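Local coordinates for protein binary enterotoxin of Clostridium perfringens component a (Clostridium perfringens, PDB 5WTZ) that probably transfers ADP-ribose from NAD+ to host actin as the enzymatic component of a binary iota-like enterotoxin, at residues Thr40-Tyr45 / Lys77-Ala82. Numbering follows the deposited sequence.
Sequences TSINNY and KNISTA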
loop_
_atom_site.group_PDB
_atom_site.type_symbol
_atom_site.label_atom_id
_atom_site.label_comp_id
_atom_site.label_asym_id
_atom_site.label_seq_id
_atom_site.Cartn_x
_atom_site.Cartn_y
_atom_site.Cartn_z
ATOM N N THR A 40 -25.073 10.729 -6.542
ATOM C CA THR A 40 -25.450 9.318 -6.573
ATOM C C THR A 40 -24.268 8.401 -6.259
ATOM O O THR A 40 -24.456 7.308 -5.743
ATOM C CB THR A 40 -26.047 8.919 -7.929
ATOM O OG1 THR A 40 -25.038 9.001 -8.939
ATOM C CG2 THR A 40 -27.190 9.832 -8.288
ATOM N N SER A 41 -23.051 8.839 -6.555
ATOM C CA SER A 41 -21.880 8.024 -6.221
ATOM C C SER A 41 -21.546 8.109 -4.733
ATOM O O SER A 41 -21.185 7.109 -4.117
ATOM C CB SER A 41 -20.674 8.427 -7.066
ATOM O OG SER A 41 -20.746 7.817 -8.346
ATOM N N ILE A 42 -21.687 9.290 -4.146
ATOM C CA ILE A 42 -21.565 9.411 -2.699
ATOM C C ILE A 42 -22.670 8.600 -2.006
ATOM O O ILE A 42 -22.436 7.953 -0.981
ATOM C CB ILE A 42 -21.618 10.886 -2.249
ATOM C CG1 ILE A 42 -20.306 11.586 -2.603
ATOM C CG2 ILE A 42 -21.910 10.999 -0.756
ATOM C CD1 ILE A 42 -19.074 10.875 -2.082
ATOM N N ASN A 43 -23.873 8.614 -2.578
ATOM C CA ASN A 43 -24.957 7.800 -2.044
ATOM C C ASN A 43 -24.633 6.314 -2.118
ATOM O O ASN A 43 -24.967 5.553 -1.213
ATOM C CB ASN A 43 -26.267 8.090 -2.781
ATOM C CG ASN A 43 -27.058 9.210 -2.141
ATOM O OD1 ASN A 43 -27.006 9.405 -0.926
ATOM N ND2 ASN A 43 -27.814 9.942 -2.952
ATOM N N ASN A 44 -23.978 5.904 -3.199
ATOM C CA ASN A 44 -23.529 4.525 -3.349
ATOM C C ASN A 44 -22.473 4.162 -2.299
ATOM O O ASN A 44 -22.392 3.018 -1.858
ATOM C CB ASN A 44 -22.964 4.279 -4.756
ATOM C CG ASN A 44 -24.041 4.242 -5.838
ATOM O OD1 ASN A 44 -25.245 4.154 -5.554
ATOM N ND2 ASN A 44 -23.606 4.291 -7.095
ATOM N N TYR A 45 -21.672 5.138 -1.887
ATOM C CA TYR A 45 -20.650 4.862 -0.880
ATOM C C TYR A 45 -21.300 4.689 0.498
ATOM O O TYR A 45 -20.900 3.821 1.274
ATOM C CB TYR A 45 -19.575 5.965 -0.845
ATOM C CG TYR A 45 -18.424 5.611 0.069
ATOM C CD1 TYR A 45 -17.370 4.827 -0.384
ATOM C CD2 TYR A 45 -18.405 6.038 1.392
ATOM C CE1 TYR A 45 -16.309 4.481 0.464
ATOM C CE2 TYR A 45 -17.360 5.707 2.238
ATOM C CZ TYR A 45 -16.323 4.929 1.776
ATOM O OH TYR A 45 -15.305 4.595 2.640
ATOM N N LYS A 77 -14.411 7.056 -9.786
ATOM C CA LYS A 77 -14.073 8.362 -10.344
ATOM C C LYS A 77 -14.816 9.492 -9.632
ATOM O O LYS A 77 -14.219 10.500 -9.257
ATOM C CB LYS A 77 -14.386 8.406 -11.845
ATOM C CG LYS A 77 -13.691 7.332 -12.681
ATOM C CD LYS A 77 -14.305 7.242 -14.083
ATOM C CE LYS A 77 -13.714 6.094 -14.902
ATOM N NZ LYS A 77 -12.352 6.400 -15.423
ATOM N N ASN A 78 -16.121 9.314 -9.434
ATOM C CA ASN A 78 -16.970 10.396 -8.933
ATOM C C ASN A 78 -16.805 10.687 -7.440
ATOM O O ASN A 78 -16.948 11.830 -7.020
ATOM C CB ASN A 78 -18.449 10.101 -9.225
ATOM C CG ASN A 78 -18.728 9.875 -10.703
ATOM O OD1 ASN A 78 -17.958 10.294 -11.570
ATOM N ND2 ASN A 78 -19.831 9.195 -10.998
ATOM N N ILE A 79 -16.526 9.665 -6.632
ATOM C CA ILE A 79 -16.359 9.890 -5.200
ATOM C C ILE A 79 -15.147 10.783 -4.992
ATOM O O ILE A 79 -15.162 11.714 -4.177
ATOM C CB ILE A 79 -16.196 8.565 -4.421
ATOM C CG1 ILE A 79 -17.508 7.783 -4.459
ATOM C CG2 ILE A 79 -15.843 8.835 -2.978
ATOM C CD1 ILE A 79 -17.357 6.322 -4.125
ATOM N N SER A 80 -14.118 10.508 -5.781
ATOM C CA SER A 80 -12.849 11.224 -5.712
ATOM C C SER A 80 -12.991 12.711 -6.088
ATOM O O SER A 80 -12.491 13.578 -5.373
ATOM C CB SER A 80 -11.825 10.524 -6.608
ATOM O OG SER A 80 -10.521 11.056 -6.435
ATOM N N THR A 81 -13.676 13.021 -7.187
ATOM C CA THR A 81 -13.881 14.430 -7.535
ATOM C C THR A 81 -14.769 15.124 -6.506
ATOM O O THR A 81 -14.615 16.318 -6.242
ATOM C CB THR A 81 -14.515 14.617 -8.927
ATOM O OG1 THR A 81 -15.870 14.146 -8.910
ATOM C CG2 THR A 81 -13.717 13.882 -9.985
ATOM N N ALA A 82 -15.700 14.374 -5.925
ATOM C CA ALA A 82 -16.596 14.930 -4.924
ATOM C C ALA A 82 -15.820 15.398 -3.696
ATOM O O ALA A 82 -15.941 16.558 -3.290
ATOM C CB ALA A 82 -17.663 13.910 -4.530
#
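N78 meets S41 where helix 70-83 crosses helix 36-61. The amide nitrogen N78 ND2 donates a hydrogen bond to S41 OG over 3.1 Å, moderately bent at the hydrogen (151°), and the hydroxyl lies close to the plane of the amide. Beneath the bond, S41 CB and N78 CB pack 3.5 Å apart. S41 OG is also hydrogen-bonded to D75 OD1, one turn earlier on the helix of N78, and D75 OD1 takes N44 ND2 as well; the serine hydroxyl is thus gripped by two residues of the same helix.

Next in sequence, I79 pushes its longer branch into the turn between S41 and Y45. Its first torsion (chi1 -68°) sets I79 CG1 anti to the carbonyl carbon and beside the backbone N, the position from which I79 CG1 packs 3.8 Å from S41 O, a backbone oxygen already engaged by Y45 N. From there I79 CD1 extends to Y45 CB at 4.0 Å and lies obliquely beside the phenol ring, the two side chains crossing at about a right angle. The other branch, I79 CG2, turns to I42 CD1 at 3.9 Å. Both isoleucines and Y45 also touch L181 of strand 179-182, which backs this buried helix crossing within the N-terminal ADP-ribosyltransferase-like half, away from the NAD site; the axes of segments 40-45 and 77-82 approach to 8.6 Å, with their N-to-C directions at 104°. The hydroxyl of Y45 is hydrogen-bonded to D142 OD1.

One turn beyond N78, A82 presents its methyl to the flank of I42, with A82 CB 4.0 Å from I42 CG1 and almost as near to I42 CD1, while the carbonyl oxygen of A82 is bound by W30 NE1 of helix 16-31.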